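Local coordinates for protein putative phosphoribosyltransferase (Neisseria gonorrhoeae, PDB 5VOG) that binds the alarmone ppGpp and is probably a metal-binding phosphoribosyltransferase of the type I fold, at residues 111-114 / 115-119; 169-172 / 173-176. All blocks are in the same frame, centred on the assembly; numbering follows the deposited sequence.

Contact 1 (111-114 / 115-119); sequences RVTM and EFCLK. With G4P (guanosine-5',3'-tetraphosphate), chain D.
The end of the PRPP loop of a type I phosphoribosyltransferase fold, where the loop runs into helix 112-121, is the setting in which the first turn of that helix joins the second. Arg111 occupies the N-cap position, and its carbonyl O receives Glu115 N at 2.9 Å; Val112 O, Thr113 O and Met114 O take Phe116 N, Cys117 N and Leu118 N in the same i to i+4 manner. The N-H groups at this end have no carbonyl one turn earlier in the helix to bond, and those of Arg111, Thr113 and Met114 turn to the 5'-diphosphate of guanosine-5',3'-tetraphosphate. Arg111 N donates to O2B at 2.8 Å, and Met114 N donates to O1B at 2.9 Å with an angle of 160° at the hydrogen. O1A is gripped twice by Thr113, from the backbone N and, at 2.7 Å, from OG1; the hydroxyl reaches it because OG1 sits beside the backbone N (chi1 -63°). The helix end probably adds a favourable electrostatic contribution. In related transferases this loop holds the 5'-phosphate of phosphoribosyl pyrophosphate.

Among the side chains, Met114 and Leu118 run side by side in the same direction, Met114 CG lying 3.7 Å from Leu118 CD1. Thr113 CG2, on the branch anti to the backbone N, faces Cys117 SG at 4.0 Å. On the outer side Lys119 NZ bridges to Glu115 OE2 at 2.9 Å, approaching on the anti side, while Glu115 OE1 accepts from Lys144 N. Arg111 turns back to a salt bridge with Asp108. Thr113 and Cys117 pack on Thr68 of strand 63-75, Phe116 rests on Val83 and Lys85 of strand 78-85, and Met114 and Leu118 cover Val133 and Val129 of strand 129-133.

Contact 2 (169-172 / 173-176); sequences LDID and EHNR
Asp170 caps the N-terminus of helix 171-179 through its bond with Glu173, a worked example of how an aspartate at the N-cap position starts a helix. Its OD1 accepts Glu173 N at 3.2 Å, met from above the carboxylate plane, and also takes a weak bond from Asp172 N. With chi1 at -180°, CG stands opposite the backbone N and the carboxylate is brought to these amides, OD2 coming to rest 3.5 Å from Glu173 CB. The helix end would be expected to stabilise the negative charge.

The backbone ladder begins at the same residue: Asp170 O receives His174 N at 2.9 Å, followed by Ile171 O with Asn175 N and Asp172 O with Arg176 N.

Apolar contact is slight. Ile171 CD1 approaches the His174 ring obliquely, 4.1 Å from CD2, while the ring's NE2 is bonded to Tyr15 O and Pro165 packs against both residues.

Polar side chains on another flank face the second subunit. Asp172 forms a salt bridge with Arg22 of that subunit, Asn175 ND2 is bonded to its Asp18, and a water links the two residues by donating to Asp172 OD1 and accepting from Asn175 ND2.

A salt bridge joins two side chains three residues apart. Arg176 meets Glu173 side-on, both oxygens close to the guanidinium plane, but the carboxylate itself is tilted: Arg176 NE meets Glu173 OE1 from above its plane at 2.9 Å, and Arg176 NH2 meets Glu173 OE2 at 2.6 Å on the syn side, 33° out of that plane.

Overall arrangement
Two helix starts in one chain illustrate how differently N-terminal amides can be used. Contact 1 comes first in sequence, on helix 112-121 beside the central mixed sheet; contact 2 follows near the C-terminus on helix 171-179. Their centres lie 32 Å apart, on opposite sides of the chain's centre, and their nearest atoms stay about 21 Å apart. In contact 1 a bound nucleotide phosphate occupies the helix end, whereas in contact 2 a side-chain carboxylate does. Ligand binding and dimer contact are thus distributed between them, although the second subunit also reaches the nucleotide, through its Arg56.

Contact 1 (111-114 / 115-119)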
loop_
_atom_site.group_PDB
_atom_site.type_symbol
_atom_site.label_atom_id
_atom_site.label_comp_id
_atom_site.label_asym_id
_atom_site.label_seq_id
_atom_site.Cartn_x
_atom_site.Cartn_y
_atom_site.Cartn_z
ATOM N N ARG A 111 -5.894 7.970 17.970
ATOM C CA ARG A 111 -7.172 8.036 17.259
ATOM C C ARG A 111 -7.454 9.389 16.623
ATOM O O ARG A 111 -8.561 9.594 16.109
ATOM C CB ARG A 111 -8.358 7.649 18.146
ATOM C CG ARG A 111 -8.465 6.180 18.322
ATOM C CD ARG A 111 -9.577 5.760 19.266
ATOM N NE ARG A 111 -9.448 4.329 19.452
ATOM C CZ ARG A 111 -10.094 3.618 20.362
ATOM N NH1 ARG A 111 -10.946 4.204 21.198
ATOM N NH2 ARG A 111 -9.884 2.312 20.430
ATOM N N VAL A 112 -6.485 10.307 16.607
ATOM C CA VAL A 112 -6.722 11.603 15.980
ATOM C C VAL A 112 -6.882 11.451 14.468
ATOM O O VAL A 112 -7.794 12.037 13.872
ATOM C CB VAL A 112 -5.608 12.594 16.368
ATOM C CG1 VAL A 112 -5.706 13.875 15.557
ATOM C CG2 VAL A 112 -5.715 12.921 17.867
ATOM N N THR A 113 -6.035 10.641 13.822
ATOM C CA THR A 113 -6.212 10.434 12.384
ATOM C C THR A 113 -7.485 9.656 12.109
ATOM O O THR A 113 -8.234 9.976 11.173
ATOM C CB THR A 113 -5.021 9.688 11.788
ATOM O OG1 THR A 113 -3.843 10.479 11.936
ATOM C CG2 THR A 113 -5.251 9.396 10.289
ATOM N N MET A 114 -7.732 8.619 12.913
ATOM C CA MET A 114 -8.901 7.776 12.708
ATOM C C MET A 114 -10.188 8.587 12.801
ATOM O O MET A 114 -11.073 8.466 11.946
ATOM C CB MET A 114 -8.894 6.645 13.732
ATOM C CG MET A 114 -9.929 5.572 13.478
ATOM S SD MET A 114 -9.911 4.363 14.816
ATOM C CE MET A 114 -8.264 3.701 14.599
ATOM N N GLU A 115 -10.308 9.427 13.837
ATOM C CA GLU A 115 -11.501 10.260 13.968
ATOM C C GLU A 115 -11.654 11.196 12.778
ATOM O O GLU A 115 -12.759 11.364 12.248
ATOM C CB GLU A 115 -11.461 11.073 15.265
ATOM C CG GLU A 115 -12.660 12.026 15.376
ATOM C CD GLU A 115 -12.593 13.003 16.545
ATOM O OE1 GLU A 115 -12.083 12.653 17.621
ATOM O OE2 GLU A 115 -13.078 14.142 16.380
ATOM N N PHE A 116 -10.552 11.819 12.350
ATOM C CA PHE A 116 -10.600 12.736 11.218
ATOM C C PHE A 116 -11.109 12.028 9.969
ATOM O O PHE A 116 -12.013 12.521 9.280
ATOM C CB PHE A 116 -9.202 13.325 10.986
ATOM C CG PHE A 116 -9.090 14.201 9.765
ATOM C CD1 PHE A 116 -9.319 15.564 9.844
ATOM C CD2 PHE A 116 -8.716 13.667 8.542
ATOM C CE1 PHE A 116 -9.203 16.367 8.721
ATOM C CE2 PHE A 116 -8.604 14.471 7.419
ATOM C CZ PHE A 116 -8.838 15.813 7.506
ATOM N N CYS A 117 -10.551 10.854 9.672
ATOM C CA CYS A 117 -10.928 10.166 8.443
ATOM C C CYS A 117 -12.353 9.638 8.511
ATOM O O CYS A 117 -13.085 9.700 7.519
ATOM C CB CYS A 117 -9.963 9.023 8.160
ATOM S SG CYS A 117 -8.316 9.563 7.669
ATOM N N LEU A 118 -12.753 9.076 9.657
ATOM C CA LEU A 118 -14.108 8.546 9.769
ATOM C C LEU A 118 -15.143 9.659 9.676
ATOM O O LEU A 118 -16.176 9.499 9.015
ATOM C CB LEU A 118 -14.261 7.766 11.075
ATOM C CG LEU A 118 -13.420 6.482 11.123
ATOM C CD1 LEU A 118 -13.538 5.771 12.483
ATOM C CD2 LEU A 118 -13.792 5.545 9.967
ATOM N N LYS A 119 -14.891 10.795 10.333
ATOM C CA LYS A 119 -15.815 11.920 10.220
ATOM C C LYS A 119 -15.964 12.366 8.770
ATOM O O LYS A 119 -17.074 12.667 8.316
ATOM C CB LYS A 119 -15.343 13.081 11.090
ATOM C CG LYS A 119 -15.700 12.922 12.561
ATOM C CD LYS A 119 -15.388 14.188 13.341
ATOM C CE LYS A 119 -15.866 14.081 14.779
ATOM N NZ LYS A 119 -15.613 15.332 15.542
HETATM P PB G4P D . -4.544 6.818 14.830
HETATM O O1B G4P D . -5.564 7.814 14.590
HETATM O O2B G4P D . -4.460 6.300 16.283
HETATM O O3B G4P D . -4.704 5.613 13.849
HETATM O O3A G4P D . -3.103 7.374 14.433
HETATM P PA G4P D . -2.305 8.652 14.935
HETATM O O1A G4P D . -2.876 9.897 14.375
HETATM O O2A G4P D . -2.209 8.628 16.439
HETATM O "O5'" G4P D . -0.840 8.314 14.356
HETATM C "C5'" G4P D . 0.129 9.335 14.049
HETATM C "C4'" G4P D . 1.379 8.659 13.551
HETATM O "O4'" G4P D . 2.037 7.980 14.635
HETATM C "C3'" G4P D . 1.144 7.604 12.465
HETATM O "O3'" G4P D . 1.901 7.975 11.293
HETATM C "C2'" G4P D . 1.661 6.289 13.055
HETATM O "O2'" G4P D . 2.318 5.450 12.107
HETATM C "C1'" G4P D . 2.618 6.797 14.131
HETATM N N9 G4P D . 2.744 5.857 15.246
HETATM C C8 G4P D . 1.970 5.809 16.374
HETATM N N7 G4P D . 2.313 4.842 17.192
HETATM C C5 G4P D . 3.377 4.217 16.559
HETATM C C6 G4P D . 4.190 3.108 16.952
HETATM O O6 G4P D . 4.103 2.441 17.988
HETATM N N1 G4P D . 5.167 2.820 16.019
HETATM C C2 G4P D . 5.358 3.498 14.843
HETATM N N2 G4P D . 6.367 3.094 14.067
HETATM N N3 G4P D . 4.610 4.531 14.464
HETATM C C4 G4P D . 3.650 4.835 15.359
HETATM P PC G4P D . 1.360 9.001 10.218
HETATM O O1C G4P D . 1.590 10.404 10.658
HETATM O O2C G4P D . -0.083 8.629 10.012
HETATM O O3C G4P D . 2.172 8.654 8.890
HETATM P PD G4P D . 2.219 7.396 7.911
HETATM O O1D G4P D . 0.995 6.594 8.207
HETATM O O2D G4P D . 2.216 7.991 6.484
HETATM O O3D G4P D . 3.525 6.706 8.205
#

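Contact 2 (169-172 / 173-176)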
loop_
_atom_site.group_PDB
_atom_site.type_symbol
_atom_site.label_atom_id
_atom_site.label_comp_id
_atom_site.label_asym_id
_atom_site.label_seq_id
_atom_site.Cartn_x
_atom_site.Cartn_y
_atom_site.Cartn_z
ATOM N N LEU A 169 15.880 -0.253 8.016
ATOM C CA LEU A 169 16.995 -0.129 7.084
ATOM C C LEU A 169 17.763 -1.440 6.969
ATOM O O LEU A 169 18.259 -1.784 5.889
ATOM C CB LEU A 169 17.925 1.004 7.515
ATOM C CG LEU A 169 17.326 2.411 7.459
ATOM C CD1 LEU A 169 18.337 3.422 7.992
ATOM C CD2 LEU A 169 16.901 2.770 6.044
ATOM N N ASP A 170 17.857 -2.192 8.069
ATOM C CA ASP A 170 18.572 -3.468 8.136
ATOM C C ASP A 170 17.577 -4.524 8.612
ATOM O O ASP A 170 17.352 -4.671 9.816
ATOM C CB ASP A 170 19.776 -3.355 9.073
ATOM C CG ASP A 170 20.574 -4.648 9.189
ATOM O OD1 ASP A 170 20.139 -5.698 8.678
ATOM O OD2 ASP A 170 21.660 -4.604 9.801
ATOM N N ILE A 171 16.987 -5.270 7.672
ATOM C CA ILE A 171 15.926 -6.205 8.045
ATOM C C ILE A 171 16.476 -7.354 8.888
ATOM O O ILE A 171 15.749 -7.931 9.707
ATOM C CB ILE A 171 15.190 -6.707 6.785
ATOM C CG1 ILE A 171 13.898 -7.450 7.146
ATOM C CG2 ILE A 171 16.100 -7.587 5.931
ATOM C CD1 ILE A 171 12.829 -6.593 7.842
ATOM N N ASP A 172 17.756 -7.705 8.716
ATOM C CA ASP A 172 18.337 -8.752 9.551
ATOM C C ASP A 172 18.430 -8.312 11.003
ATOM O O ASP A 172 18.114 -9.087 11.915
ATOM C CB ASP A 172 19.720 -9.143 9.034
ATOM C CG ASP A 172 19.663 -9.851 7.701
ATOM O OD1 ASP A 172 18.902 -10.834 7.580
ATOM O OD2 ASP A 172 20.370 -9.415 6.773
ATOM N N GLU A 173 18.875 -7.078 11.243
ATOM C CA GLU A 173 18.933 -6.584 12.612
ATOM C C GLU A 173 17.534 -6.412 13.183
ATOM O O GLU A 173 17.296 -6.712 14.361
ATOM C CB GLU A 173 19.707 -5.268 12.666
ATOM C CG GLU A 173 19.791 -4.645 14.055
ATOM C CD GLU A 173 20.636 -5.448 15.043
ATOM O OE1 GLU A 173 21.220 -6.489 14.665
ATOM O OE2 GLU A 173 20.724 -5.029 16.215
ATOM N N HIS A 174 16.597 -5.945 12.354
ATOM C CA HIS A 174 15.208 -5.838 12.772
ATOM C C HIS A 174 14.669 -7.190 13.225
ATOM O O HIS A 174 14.028 -7.295 14.278
ATOM C CB HIS A 174 14.363 -5.278 11.626
ATOM C CG HIS A 174 12.903 -5.232 11.935
ATOM N ND1 HIS A 174 12.287 -4.116 12.462
ATOM C CD2 HIS A 174 11.940 -6.178 11.825
ATOM C CE1 HIS A 174 11.006 -4.375 12.655
ATOM N NE2 HIS A 174 10.770 -5.621 12.282
ATOM N N ASN A 175 14.917 -8.239 12.434
ATOM C CA ASN A 175 14.414 -9.560 12.789
ATOM C C ASN A 175 15.076 -10.076 14.057
ATOM O O ASN A 175 14.433 -10.760 14.862
ATOM C CB ASN A 175 14.633 -10.545 11.643
ATOM C CG ASN A 175 13.702 -10.298 10.470
ATOM O OD1 ASN A 175 12.634 -9.688 10.612
ATOM N ND2 ASN A 175 14.097 -10.783 9.300
ATOM N N ARG A 176 16.359 -9.760 14.251
ATOM C CA ARG A 176 17.040 -10.158 15.480
ATOM C C ARG A 176 16.352 -9.554 16.698
ATOM O O ARG A 176 16.119 -10.241 17.700
ATOM C CB ARG A 176 18.512 -9.744 15.429
ATOM C CG ARG A 176 19.322 -10.222 16.630
ATOM C CD ARG A 176 20.725 -9.614 16.673
ATOM N NE ARG A 176 20.695 -8.187 16.980
ATOM C CZ ARG A 176 20.581 -7.686 18.207
ATOM N NH1 ARG A 176 20.485 -8.497 19.251
ATOM N NH2 ARG A 176 20.560 -6.373 18.391
HETATM O O HOH W 1 16.700 -12.187 9.213
#